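Local structure of Zn-dependent hydrolase, glyoxylase (6T5K) at residues Tyr40-Thr48 against Val69-Glu78; Val96-Asp104 against Gly162-Gly170. The protein probably hydrolyses beta-lactam antibiotics, carbapenems among them, to substituted beta-amino acids as a zinc-dependent class B metallo-beta-lactamase. One frame throughout, in Å; residues are numbered along the deposited sequence. Where two conformers were deposited one is given.

Interaction 1. Residues Tyr40-Thr48 against Val69-Glu78; sequences YVHVSFLDT and VFDTPSTSNE
His42 and Ser44, on one side of strand 39-48, an inner strand of the larger sheet, pack onto the loop that leads from strand 66-70 into helix 76-88, a buried, partly polar contact on the face that helix 76-88 covers. The two segments are not paired as strands; side chains bridge them. His42 reaches across with NE2 between two consecutive backbone carbonyls: it gives a weak bond to Asp71 O at 2.8 Å, which lies at the ring edge near its plane, and a longer weak one to Phe70 O at 3.3 Å. Neither is straight, the angles at the hydrogen being 127° and 138°, as expected of one N-H divided between two acceptors. CG of His42 lies between the backbone N and the carbonyl carbon (chi1 66°), which carries NE2 over to these carbonyls, and the pyrrolidine of Pro73 crosses the imidazole at about a right angle, CD lying 3.7 Å from CE1. Val69 CG1 and, from helix 76-88, Leu82 also pack against this histidine.

Further along, Ser44 OG rests 3.5 Å from Pro73 CB and is tied to the loop by water 1, which accepts from Ser74 N. In the conformer given, the carboxylate of Glu78 approaches Ser44 CB through OE2, while Leu46 sets both methyls near Ser74 OG. Glu78 also faces its own helix start: its N bonds to Thr75 OG1 at 3.0 Å, and, in that conformer, Thr75 N returns a weak bond to OE2. This reciprocal pair is a capping box, opening the first helix of the metallo-beta-lactamase αββα fold.

Interaction 2. Residues Val96-Asp104 against Gly162-Gly170; sequences VVATHFHLD and GHTQDNVIG. With ZN (zinc ion), chain G; ZN (zinc ion), chain H.
The His100 ring carries the CD2 edge of His163 over one face, offset toward its rim, with the two planes at 73° and the centroids 4.5 Å apart; at its own edge, in plane, lie His102 ND1 and water 2. CG of His163 is anti to its backbone N (chi1 171°), which brings the ring there. This offset edge-to-face pair belongs to the three-histidine zinc site of the metallo-beta-lactamase fold, built on the HxHxD sequence His100-Asp104. His102 comes from the opposite direction to His163, the rings meeting obliquely. The zinc ion of chain G draws the three nitrogens together, bound by His100 NE2 at 2.1 Å, with His102 ND1, His163 NE2 and water 2 completing the set. Water 2 also binds the second zinc ion and donates to Asp104 OD1 at 2.6 Å, while Asp104 OD2 joins Cys182 and His223 on that metal.

Thr164 is wedged between His100 and His102: OG1 lies against His100 CB, and CG2 packs 3.5 Å from His102 CE1. Its hydroxyl bonds to Asp166 OD1 from above the carboxylate plane. That carboxylate sits at the edge of the Phe101 ring, and its OD2 also bonds to Thr125. Asp196 bonds His102 NE2 from the second shell. Val168 N donates a hydrogen bond to Thr99 O at 2.9 Å, and Asn167 CA makes a CA-H...O contact with the same oxygen, 3.3 Å away.

Interaction 1 comes first along the chain and closes before interaction 2 opens; their centres are 13 Å apart. Strands 66-70 and 92-98 are parallel neighbours in the larger sheet, and helix 76-88 connects them. Interaction 2 then reaches across to strand 169-172 of the smaller sheet, so its metal ligands bring together loops from both sheets. Asp71 joins the two contacts: its N lies 2.7 Å from Val97 O, and its OD1 lies 2.8 Å from Thr99 OG1, both probable hydrogen bonds. Phe70 packs on Gly170 nearby. The loop packed against strand 39-48 thus lies directly beside the turn that presents His100, His102 and Asp104 to zinc.

Interaction 1. Residues Tyr40-Thr48 against Val69-Glu78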
ATOM      1  N   TYR A  40       2.818   9.092   4.649  1.00 16.71           N
ATOM      2  CA  TYR A  40       1.459   9.320   5.100  1.00 16.69           C
ATOM      3  C   TYR A  40       0.664   8.041   4.866  1.00 17.77           C
ATOM      4  O   TYR A  40       0.926   7.286   3.924  1.00 17.55           O
ATOM      5  CB  TYR A  40       0.793  10.418   4.258  1.00 16.95           C
ATOM      6  CG  TYR A  40       1.498  11.745   4.276  1.00 17.90           C
ATOM      7  CD1 TYR A  40       2.755  11.903   3.685  1.00 19.19           C
ATOM      8  CD2 TYR A  40       0.940  12.836   4.931  1.00 19.28           C
ATOM      9  CE1 TYR A  40       3.417  13.113   3.732  1.00 21.03           C
ATOM     10  CE2 TYR A  40       1.577  14.061   4.949  1.00 20.79           C
ATOM     11  CZ  TYR A  40       2.832  14.185   4.369  1.00 20.06           C
ATOM     12  OH  TYR A  40       3.489  15.391   4.393  1.00 23.93           O
ATOM     13  N   VAL A  41      -0.310   7.790   5.727  1.00 17.03           N
ATOM     14  CA  VAL A  41      -1.254   6.701   5.511  1.00 17.98           C
ATOM     15  C   VAL A  41      -2.577   7.304   5.054  1.00 18.24           C
ATOM     16  O   VAL A  41      -3.065   8.269   5.656  1.00 19.00           O
ATOM     17  CB  VAL A  41      -1.437   5.855   6.781  1.00 18.41           C
ATOM     18  CG1 VAL A  41      -2.405   4.738   6.531  1.00 18.28           C
ATOM     19  CG2 VAL A  41      -0.095   5.335   7.282  1.00 19.70           C
ATOM     20  N   HIS A  42      -3.128   6.795   3.957  1.00 17.60           N
ATOM     21  CA  HIS A  42      -4.493   7.132   3.581  1.00 17.45           C
ATOM     22  C   HIS A  42      -5.404   5.983   3.992  1.00 17.59           C
ATOM     23  O   HIS A  42      -5.095   4.815   3.745  1.00 18.11           O
ATOM     24  CB  HIS A  42      -4.633   7.546   2.121  1.00 18.28           C
ATOM     25  CG  HIS A  42      -4.368   6.486   1.096  1.00 17.84           C
ATOM     26  ND1 HIS A  42      -5.346   5.605   0.677  1.00 17.28           N
ATOM     27  CD2 HIS A  42      -3.314   6.301   0.267  1.00 16.24           C
ATOM     28  CE1 HIS A  42      -4.890   4.905  -0.340  1.00 18.02           C
ATOM     29  NE2 HIS A  42      -3.646   5.286  -0.582  1.00 15.85           N
ATOM     30  N   VAL A  43      -6.529   6.321   4.618  1.00 20.14           N
ATOM     31  CA  VAL A  43      -7.430   5.336   5.209  1.00 20.31           C
ATOM     32  C   VAL A  43      -8.811   5.556   4.626  1.00 21.42           C
ATOM     33  O   VAL A  43      -9.357   6.660   4.726  1.00 23.74           O
ATOM     34  CB  VAL A  43      -7.477   5.435   6.740  1.00 20.92           C
ATOM     35  CG1 VAL A  43      -8.341   4.315   7.308  1.00 22.08           C
ATOM     36  CG2 VAL A  43      -6.079   5.356   7.340  1.00 21.45           C
ATOM     37  N   SER A  44      -9.367   4.508   4.027  1.00 20.72           N
ATOM     38  CA  SER A  44     -10.737   4.490   3.521  1.00 22.84           C
ATOM     39  C   SER A  44     -11.450   3.266   4.089  1.00 26.86           C
ATOM     40  O   SER A  44     -10.831   2.381   4.681  1.00 27.88           O
ATOM     41  CB  SER A  44     -10.744   4.488   1.991  1.00 23.90           C
ATOM     42  OG  SER A  44      -9.928   3.461   1.460  1.00 22.60           O
ATOM     43  N   PHE A  45     -12.767   3.220   3.967  1.00 31.53           N
ATOM     44  CA  PHE A  45     -13.539   2.266   4.749  1.00 38.58           C
ATOM     45  C   PHE A  45     -14.408   1.409   3.850  1.00 45.37           C
ATOM     46  O   PHE A  45     -15.011   1.903   2.896  1.00 46.52           O
ATOM     47  CB  PHE A  45     -14.366   2.996   5.806  1.00 39.10           C
ATOM     48  CG  PHE A  45     -13.528   3.817   6.734  1.00 40.80           C
ATOM     49  CD1 PHE A  45     -13.222   5.135   6.432  1.00 42.49           C
ATOM     50  CD2 PHE A  45     -13.015   3.263   7.886  1.00 42.82           C
ATOM     51  CE1 PHE A  45     -12.428   5.889   7.277  1.00 43.78           C
ATOM     52  CE2 PHE A  45     -12.229   4.016   8.739  1.00 44.76           C
ATOM     53  CZ  PHE A  45     -11.935   5.329   8.430  1.00 45.27           C
ATOM     54  N   LEU A  46     -14.445   0.117   4.169  1.00 50.72           N
ATOM     55  CA  LEU A  46     -15.100  -0.896   3.357  1.00 57.62           C
ATOM     56  C   LEU A  46     -16.053  -1.670   4.254  1.00 63.20           C
ATOM     57  O   LEU A  46     -15.623  -2.266   5.248  1.00 62.90           O
ATOM     58  CB  LEU A  46     -14.044  -1.843   2.780  1.00 58.05           C
ATOM     59  CG  LEU A  46     -14.463  -2.816   1.683  1.00 58.13           C
ATOM     60  CD1 LEU A  46     -15.196  -2.065   0.587  1.00 57.70           C
ATOM     61  CD2 LEU A  46     -13.238  -3.552   1.145  1.00 58.03           C
ATOM     62  N   ASP A  47     -17.339  -1.653   3.911  1.00 68.86           N
ATOM     63  CA  ASP A  47     -18.352  -2.428   4.625  1.00 74.24           C
ATOM     64  C   ASP A  47     -18.514  -3.754   3.893  1.00 79.09           C
ATOM     65  O   ASP A  47     -19.153  -3.822   2.843  1.00 79.61           O
ATOM     66  CB  ASP A  47     -19.671  -1.666   4.701  1.00 74.59           C
ATOM     67  CG  ASP A  47     -19.706  -0.694   5.865  1.00 75.28           C
ATOM     68  OD1 ASP A  47     -18.700  -0.633   6.607  1.00 75.71           O
ATOM     69  OD2 ASP A  47     -20.722   0.008   6.044  1.00 75.41           O
ATOM     70  N   THR A  48     -17.948  -4.815   4.457  1.00 83.02           N
ATOM     71  CA  THR A  48     -17.837  -6.092   3.772  1.00 86.60           C
ATOM     72  C   THR A  48     -18.651  -7.166   4.486  1.00 89.40           C
ATOM     73  O   THR A  48     -19.023  -7.036   5.658  1.00 89.74           O
ATOM     74  CB  THR A  48     -16.371  -6.542   3.676  1.00 87.07           C
ATOM     75  OG1 THR A  48     -16.297  -7.730   2.879  1.00 87.48           O
ATOM     76  CG2 THR A  48     -15.809  -6.819   5.061  1.00 86.88           C
ATOM     77  N   VAL A  69       1.796   7.374  -4.748  1.00 15.52           N
ATOM     78  CA  VAL A  69       0.738   6.741  -3.971  1.00 15.51           C
ATOM     79  C   VAL A  69       0.827   5.223  -4.109  1.00 15.49           C
ATOM     80  O   VAL A  69       0.993   4.697  -5.213  1.00 16.45           O
ATOM     81  CB  VAL A  69      -0.637   7.256  -4.426  1.00 16.78           C
ATOM     82  CG1 VAL A  69      -1.753   6.558  -3.666  1.00 16.95           C
ATOM     83  CG2 VAL A  69      -0.721   8.762  -4.277  1.00 17.06           C
ATOM     84  N   PHE A  70       0.692   4.533  -2.983  1.00 16.23           N
ATOM     85  CA  PHE A  70       0.585   3.083  -2.926  1.00 14.97           C
ATOM     86  C   PHE A  70      -0.837   2.746  -2.537  1.00 16.04           C
ATOM     87  O   PHE A  70      -1.283   3.120  -1.447  1.00 16.34           O
ATOM     88  CB  PHE A  70       1.547   2.492  -1.896  1.00 13.93           C
ATOM     89  CG  PHE A  70       2.969   2.472  -2.369  1.00 14.94           C
ATOM     90  CD1 PHE A  70       3.722   3.626  -2.366  1.00 15.97           C
ATOM     91  CD2 PHE A  70       3.547   1.295  -2.869  1.00 15.39           C
ATOM     92  CE1 PHE A  70       5.009   3.613  -2.827  1.00 17.53           C
ATOM     93  CE2 PHE A  70       4.813   1.311  -3.347  1.00 15.05           C
ATOM     94  CZ  PHE A  70       5.557   2.462  -3.290  1.00 16.77           C
ATOM     95  N   ASP A  71      -1.519   2.046  -3.440  1.00 15.41           N
ATOM     96  CA  ASP A  71      -2.914   1.624  -3.363  1.00 16.72           C
ATOM     97  C   ASP A  71      -3.871   2.793  -3.546  1.00 17.50           C
ATOM     98  O   ASP A  71      -3.630   3.917  -3.076  1.00 17.61           O
ATOM     99  CB  ASP A  71      -3.247   0.881  -2.076  1.00 16.51           C
ATOM    100  CG  ASP A  71      -2.713  -0.539  -2.052  1.00 18.64           C
ATOM    101  OD1 ASP A  71      -1.998  -0.949  -2.990  1.00 19.15           O
ATOM    102  OD2 ASP A  71      -3.007  -1.243  -1.059  1.00 19.70           O
ATOM    103  N   THR A  72      -4.937   2.521  -4.237  1.00 19.79           N
ATOM    104  CA  THR A  72      -6.058   3.442  -4.248  1.00 19.54           C
ATOM    105  C   THR A  72      -7.032   3.054  -3.143  1.00 20.48           C
ATOM    106  O   THR A  72      -7.074   1.890  -2.726  1.00 22.19           O
ATOM    107  CB  THR A  72      -6.810   3.387  -5.577  1.00 20.56           C
ATOM    108  OG1 THR A  72      -7.469   2.124  -5.738  1.00 19.72           O
ATOM    109  CG2 THR A  72      -5.875   3.583  -6.744  1.00 19.82           C
ATOM    110  N   PRO A  73      -7.813   4.003  -2.644  1.00 22.12           N
ATOM    111  CA  PRO A  73      -9.059   3.628  -1.971  1.00 23.97           C
ATOM    112  C   PRO A  73      -9.892   2.697  -2.849  1.00 23.35           C
ATOM    113  O   PRO A  73      -9.671   2.615  -4.060  1.00 24.38           O
ATOM    114  CB  PRO A  73      -9.751   4.973  -1.730  1.00 24.67           C
ATOM    115  CG  PRO A  73      -8.605   5.987  -1.693  1.00 22.46           C
ATOM    116  CD  PRO A  73      -7.628   5.461  -2.726  1.00 21.48           C
ATOM    117  N   SER A  74     -10.845   1.969  -2.269  1.00 24.72           N
ATOM    118  CA  SER A  74     -11.605   0.993  -3.055  1.00 28.65           C
ATOM    119  C   SER A  74     -12.453   1.649  -4.135  1.00 29.55           C
ATOM    120  O   SER A  74     -12.715   1.044  -5.186  1.00 29.65           O
ATOM    121  CB  SER A  74     -12.545   0.201  -2.141  1.00 30.89           C
ATOM    122  OG  SER A  74     -11.812  -0.698  -1.326  0.40 30.87           O
ATOM    123  N   THR A  75     -12.944   2.847  -3.880  1.00 29.77           N
ATOM    124  CA  THR A  75     -13.918   3.412  -4.786  1.00 29.88           C
ATOM    125  C   THR A  75     -13.314   4.577  -5.552  1.00 28.38           C
ATOM    126  O   THR A  75     -12.351   5.217  -5.112  1.00 26.31           O
ATOM    127  CB  THR A  75     -15.171   3.907  -4.067  1.00 29.42           C
ATOM    128  OG1 THR A  75     -14.852   5.143  -3.474  1.00 30.33           O
ATOM    129  CG2 THR A  75     -15.676   2.940  -2.998  1.00 31.83           C
ATOM    130  N   SER A  76     -13.904   4.843  -6.722  0.60 30.45           N
ATOM    131  CA  SER A  76     -13.518   6.001  -7.521  0.60 31.61           C
ATOM    132  C   SER A  76     -13.688   7.289  -6.731  0.60 29.69           C
ATOM    133  O   SER A  76     -12.818   8.173  -6.765  0.60 28.76           O
ATOM    134  CB  SER A  76     -14.380   6.056  -8.785  0.60 35.38           C
ATOM    135  OG  SER A  76     -13.853   5.234  -9.803  0.60 38.11           O
ATOM    136  N   ASN A  77     -14.824   7.421  -6.032  1.00 29.32           N
ATOM    137  CA  ASN A  77     -15.120   8.644  -5.304  1.00 31.58           C
ATOM    138  C   ASN A  77     -14.034   8.921  -4.297  1.00 27.52           C
ATOM    139  O   ASN A  77     -13.550  10.046  -4.181  1.00 26.44           O
ATOM    140  CB  ASN A  77     -16.472   8.511  -4.582  1.00 37.73           C
ATOM    141  CG  ASN A  77     -17.650   8.735  -5.482  1.00 43.54           C
ATOM    142  OD1 ASN A  77     -17.561   9.414  -6.502  1.00 45.79           O
ATOM    143  ND2 ASN A  77     -18.785   8.172  -5.088  1.00 45.31           N
ATOM    144  N   GLU A  78     -13.636   7.912  -3.530  0.71 25.27           N
ATOM    145  CA  GLU A  78     -12.631   8.136  -2.504  0.71 25.83           C
ATOM    146  C   GLU A  78     -11.265   8.414  -3.110  0.71 22.72           C
ATOM    147  O   GLU A  78     -10.500   9.214  -2.542  0.71 23.28           O
ATOM    148  CB  GLU A  78     -12.551   6.912  -1.596  0.71 29.79           C
ATOM    149  CG  GLU A  78     -13.858   6.521  -0.898  0.71 33.95           C
ATOM    150  CD  GLU A  78     -13.893   5.050  -0.460  0.71 35.14           C
ATOM    151  OE1 GLU A  78     -14.778   4.703   0.336  0.71 36.21           O
ATOM    152  OE2 GLU A  78     -13.021   4.252  -0.884  0.71 34.15           O
TER
HETATM  153  O   HOH W   1     -11.454   1.316   0.606  1.00 30.76           O

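Interaction 2. Residues Val96-Asp104 against Gly162-Gly170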
ATOM      1  N   VAL A  96       1.109   5.963  -9.263  1.00 15.81           N
ATOM      2  CA  VAL A  96       0.379   5.147  -8.311  1.00 15.88           C
ATOM      3  C   VAL A  96       0.813   3.699  -8.494  1.00 14.75           C
ATOM      4  O   VAL A  96       1.074   3.257  -9.620  1.00 15.24           O
ATOM      5  CB  VAL A  96      -1.148   5.306  -8.448  1.00 16.63           C
ATOM      6  CG1 VAL A  96      -1.637   4.924  -9.844  1.00 17.37           C
ATOM      7  CG2 VAL A  96      -1.855   4.487  -7.377  1.00 17.08           C
ATOM      8  N   VAL A  97       0.903   2.968  -7.386  1.00 15.58           N
ATOM      9  CA  VAL A  97       1.282   1.565  -7.377  1.00 15.22           C
ATOM     10  C   VAL A  97       0.133   0.762  -6.782  1.00 16.47           C
ATOM     11  O   VAL A  97      -0.320   1.056  -5.678  1.00 17.87           O
ATOM     12  CB  VAL A  97       2.551   1.334  -6.534  1.00 15.79           C
ATOM     13  CG1 VAL A  97       2.930  -0.129  -6.507  1.00 17.70           C
ATOM     14  CG2 VAL A  97       3.706   2.174  -7.061  1.00 17.17           C
ATOM     15  N   ALA A  98      -0.301  -0.284  -7.485  1.00 16.30           N
ATOM     16  CA  ALA A  98      -1.296  -1.219  -6.956  1.00 15.12           C
ATOM     17  C   ALA A  98      -0.528  -2.402  -6.383  1.00 13.71           C
ATOM     18  O   ALA A  98       0.176  -3.096  -7.124  1.00 15.50           O
ATOM     19  CB  ALA A  98      -2.225  -1.721  -8.051  1.00 16.95           C
ATOM     20  N   THR A  99      -0.622  -2.606  -5.073  1.00 14.13           N
ATOM     21  CA  THR A  99       0.234  -3.609  -4.450  1.00 14.62           C
ATOM     22  C   THR A  99      -0.277  -5.043  -4.576  1.00 15.32           C
ATOM     23  O   THR A  99       0.462  -5.971  -4.214  1.00 15.11           O
ATOM     24  CB  THR A  99       0.576  -3.247  -2.995  1.00 15.57           C
ATOM     25  OG1 THR A  99      -0.588  -3.201  -2.184  1.00 18.29           O
ATOM     26  CG2 THR A  99       1.354  -1.930  -2.927  1.00 16.26           C
ATOM     27  N   HIS A 100      -1.502  -5.252  -5.030  1.00 15.00           N
ATOM     28  CA  HIS A 100      -1.953  -6.537  -5.565  1.00 14.79           C
ATOM     29  C   HIS A 100      -3.230  -6.263  -6.346  1.00 14.54           C
ATOM     30  O   HIS A 100      -3.661  -5.113  -6.477  1.00 14.82           O
ATOM     31  CB  HIS A 100      -2.101  -7.682  -4.541  1.00 16.57           C
ATOM     32  CG  HIS A 100      -3.099  -7.446  -3.450  1.00 16.78           C
ATOM     33  ND1 HIS A 100      -2.811  -6.714  -2.321  1.00 17.92           N
ATOM     34  CD2 HIS A 100      -4.358  -7.918  -3.277  1.00 15.73           C
ATOM     35  CE1 HIS A 100      -3.870  -6.694  -1.527  1.00 16.06           C
ATOM     36  NE2 HIS A 100      -4.816  -7.426  -2.076  1.00 15.72           N
ATOM     37  N   PHE A 101      -3.826  -7.313  -6.887  1.00 15.35           N
ATOM     38  CA  PHE A 101      -4.915  -7.124  -7.849  1.00 15.25           C
ATOM     39  C   PHE A 101      -6.287  -6.845  -7.237  1.00 15.40           C
ATOM     40  O   PHE A 101      -7.228  -6.589  -7.991  1.00 16.66           O
ATOM     41  CB  PHE A 101      -5.016  -8.330  -8.794  1.00 16.29           C
ATOM     42  CG  PHE A 101      -5.676  -9.546  -8.193  1.00 16.02           C
ATOM     43  CD1 PHE A 101      -4.921 -10.491  -7.490  1.00 17.23           C
ATOM     44  CD2 PHE A 101      -7.043  -9.768  -8.367  1.00 15.87           C
ATOM     45  CE1 PHE A 101      -5.522 -11.614  -6.962  1.00 16.00           C
ATOM     46  CE2 PHE A 101      -7.646 -10.922  -7.849  1.00 17.38           C
ATOM     47  CZ  PHE A 101      -6.885 -11.830  -7.129  1.00 16.96           C
ATOM     48  N   HIS A 102      -6.440  -6.877  -5.916  1.00 17.68           N
ATOM     49  CA  HIS A 102      -7.761  -6.702  -5.320  1.00 18.00           C
ATOM     50  C   HIS A 102      -8.221  -5.232  -5.371  1.00 20.57           C
ATOM     51  O   HIS A 102      -7.445  -4.307  -5.582  1.00 19.72           O
ATOM     52  CB  HIS A 102      -7.752  -7.154  -3.867  1.00 18.12           C
ATOM     53  CG  HIS A 102      -7.712  -8.632  -3.680  1.00 17.50           C
ATOM     54  ND1 HIS A 102      -7.301  -9.215  -2.497  1.00 16.34           N
ATOM     55  CD2 HIS A 102      -8.062  -9.650  -4.501  1.00 18.17           C
ATOM     56  CE1 HIS A 102      -7.402 -10.525  -2.601  1.00 17.82           C
ATOM     57  NE2 HIS A 102      -7.855 -10.816  -3.807  1.00 18.82           N
ATOM     58  N   LEU A 103      -9.509  -5.019  -5.104  1.00 21.96           N
ATOM     59  CA  LEU A 103     -10.103  -3.683  -5.271  1.00 21.27           C
ATOM     60  C   LEU A 103      -9.639  -2.666  -4.229  1.00 23.63           C
ATOM     61  O   LEU A 103      -9.668  -1.460  -4.511  1.00 23.20           O
ATOM     62  CB  LEU A 103     -11.627  -3.798  -5.338  1.00 24.27           C
ATOM     63  CG  LEU A 103     -12.140  -4.465  -6.622  1.00 23.18           C
ATOM     64  CD1 LEU A 103     -13.628  -4.723  -6.470  1.00 25.53           C
ATOM     65  CD2 LEU A 103     -11.895  -3.594  -7.856  1.00 26.24           C
ATOM     66  N   ASP A 104      -9.185  -3.100  -3.057  1.00 23.58           N
ATOM     67  CA  ASP A 104      -8.624  -2.161  -2.083  1.00 24.24           C
ATOM     68  C   ASP A 104      -7.180  -1.781  -2.407  1.00 23.22           C
ATOM     69  O   ASP A 104      -6.494  -1.168  -1.572  1.00 22.39           O
ATOM     70  CB  ASP A 104      -8.754  -2.685  -0.635  1.00 23.38           C
ATOM     71  CG  ASP A 104      -8.110  -4.059  -0.405  1.00 24.61           C
ATOM     72  OD1 ASP A 104      -8.262  -4.944  -1.289  1.00 25.33           O
ATOM     73  OD2 ASP A 104      -7.485  -4.261   0.700  1.00 24.65           O
ATOM     74  N   GLY A 162       1.683 -14.552  -0.705  1.00 14.39           N
ATOM     75  CA  GLY A 162       1.172 -14.510   0.645  1.00 14.58           C
ATOM     76  C   GLY A 162      -0.317 -14.269   0.651  1.00 14.27           C
ATOM     77  O   GLY A 162      -1.117 -15.166   0.386  1.00 16.05           O
ATOM     78  N   HIS A 163      -0.687 -13.033   0.943  1.00 14.48           N
ATOM     79  CA  HIS A 163      -2.087 -12.637   0.860  1.00 14.40           C
ATOM     80  C   HIS A 163      -2.655 -12.920  -0.523  1.00 15.78           C
ATOM     81  O   HIS A 163      -3.791 -13.389  -0.663  1.00 14.95           O
ATOM     82  CB  HIS A 163      -2.194 -11.146   1.168  1.00 15.38           C
ATOM     83  CG  HIS A 163      -3.546 -10.590   0.903  1.00 15.40           C
ATOM     84  ND1 HIS A 163      -4.652 -10.883   1.677  1.00 16.38           N
ATOM     85  CD2 HIS A 163      -3.980  -9.767  -0.072  1.00 16.19           C
ATOM     86  CE1 HIS A 163      -5.706 -10.249   1.196  1.00 17.18           C
ATOM     87  NE2 HIS A 163      -5.326  -9.564   0.136  1.00 15.88           N
ATOM     88  N   THR A 164      -1.864 -12.662  -1.557  1.00 14.05           N
ATOM     89  CA  THR A 164      -2.169 -13.108  -2.913  1.00 13.76           C
ATOM     90  C   THR A 164      -0.871 -13.579  -3.567  1.00 13.15           C
ATOM     91  O   THR A 164       0.227 -13.436  -3.007  1.00 15.35           O
ATOM     92  CB  THR A 164      -2.777 -12.006  -3.792  1.00 15.67           C
ATOM     93  OG1 THR A 164      -1.876 -10.897  -3.818  1.00 15.96           O
ATOM     94  CG2 THR A 164      -4.146 -11.582  -3.287  1.00 16.09           C
ATOM     95  N   GLN A 165      -0.987 -14.152  -4.768  1.00 14.67           N
ATOM     96  CA  GLN A 165       0.216 -14.594  -5.458  1.00 15.00           C
ATOM     97  C   GLN A 165       1.080 -13.442  -5.933  1.00 14.48           C
ATOM     98  O   GLN A 165       2.294 -13.624  -6.096  1.00 16.52           O
ATOM     99  CB  GLN A 165      -0.111 -15.472  -6.656  1.00 15.14           C
ATOM    100  CG  GLN A 165      -1.006 -14.830  -7.712  1.00 16.76           C
ATOM    101  CD  GLN A 165      -1.100 -15.653  -8.948  1.00 19.59           C
ATOM    102  OE1 GLN A 165      -2.108 -16.296  -9.200  1.00 22.90           O
ATOM    103  NE2 GLN A 165      -0.064 -15.643  -9.727  1.00 18.86           N
ATOM    104  N   ASP A 166       0.486 -12.259  -6.152  1.00 15.01           N
ATOM    105  CA  ASP A 166       1.129 -11.134  -6.813  1.00 13.82           C
ATOM    106  C   ASP A 166       1.504  -9.998  -5.859  1.00 14.00           C
ATOM    107  O   ASP A 166       1.951  -8.949  -6.339  1.00 15.69           O
ATOM    108  CB  ASP A 166       0.200 -10.588  -7.898  1.00 13.78           C
ATOM    109  CG  ASP A 166      -1.139 -10.089  -7.334  1.00 15.35           C
ATOM    110  OD1 ASP A 166      -1.715 -10.747  -6.439  1.00 15.55           O
ATOM    111  OD2 ASP A 166      -1.618  -9.029  -7.821  1.00 15.31           O
ATOM    112  N   ASN A 167       1.270 -10.160  -4.578  1.00 15.06           N
ATOM    113  CA  ASN A 167       1.477  -9.043  -3.682  1.00 14.61           C
ATOM    114  C   ASN A 167       2.907  -8.517  -3.608  1.00 14.12           C
ATOM    115  O   ASN A 167       3.811  -9.269  -3.608  1.00 15.36           O
ATOM    116  CB  ASN A 167       0.830  -9.264  -2.309  1.00 15.51           C
ATOM    117  CG  ASN A 167       1.247 -10.570  -1.625  1.00 18.22           C
ATOM    118  OD1 ASN A 167       0.576 -11.064  -0.763  1.00 25.41           O
ATOM    119  ND2 ASN A 167       2.338 -11.041  -1.978  1.00 24.34           N
ATOM    120  N   VAL A 168       3.035  -7.197  -3.563  1.00 14.55           N
ATOM    121  CA  VAL A 168       4.320  -6.525  -3.488  1.00 13.62           C
ATOM    122  C   VAL A 168       4.311  -5.556  -2.326  1.00 13.61           C
ATOM    123  O   VAL A 168       3.254  -5.165  -1.832  1.00 14.65           O
ATOM    124  CB  VAL A 168       4.727  -5.786  -4.780  1.00 13.86           C
ATOM    125  CG1 VAL A 168       4.873  -6.804  -5.891  1.00 15.19           C
ATOM    126  CG2 VAL A 168       3.687  -4.756  -5.158  1.00 15.29           C
ATOM    127  N   ILE A 169       5.510  -5.145  -1.919  1.00 14.08           N
ATOM    128  CA  ILE A 169       5.651  -4.136  -0.881  1.00 13.91           C
ATOM    129  C   ILE A 169       6.179  -2.845  -1.485  1.00 13.88           C
ATOM    130  O   ILE A 169       6.787  -2.823  -2.574  1.00 14.48           O
ATOM    131  CB  ILE A 169       6.481  -4.591   0.340  1.00 14.43           C
ATOM    132  CG1 ILE A 169       7.912  -4.967  -0.047  1.00 14.85           C
ATOM    133  CG2 ILE A 169       5.774  -5.756   0.981  1.00 14.06           C
ATOM    134  CD1 ILE A 169       8.807  -3.777  -0.236  1.00 16.00           C
ATOM    135  N   GLY A 170       6.026  -1.768  -0.704  1.00 13.44           N
ATOM    136  CA  GLY A 170       6.705  -0.522  -0.993  1.00 13.58           C
ATOM    137  C   GLY A 170       7.655  -0.205   0.142  1.00 13.95           C
ATOM    138  O   GLY A 170       7.297  -0.336   1.311  1.00 15.04           O
TER
HETATM  139 ZN    ZN G1206      -6.351  -8.244  -0.978  0.97 18.36          ZN
HETATM  140 ZN    ZN H1207      -6.640  -6.109   1.759  0.54 20.81          ZN
HETATM  141  O   HOH W   2      -7.437  -7.059   0.031  1.00 25.88           O
HETATM  142  O   HOH W   3      -6.573  -7.980   3.090  1.00 33.97           O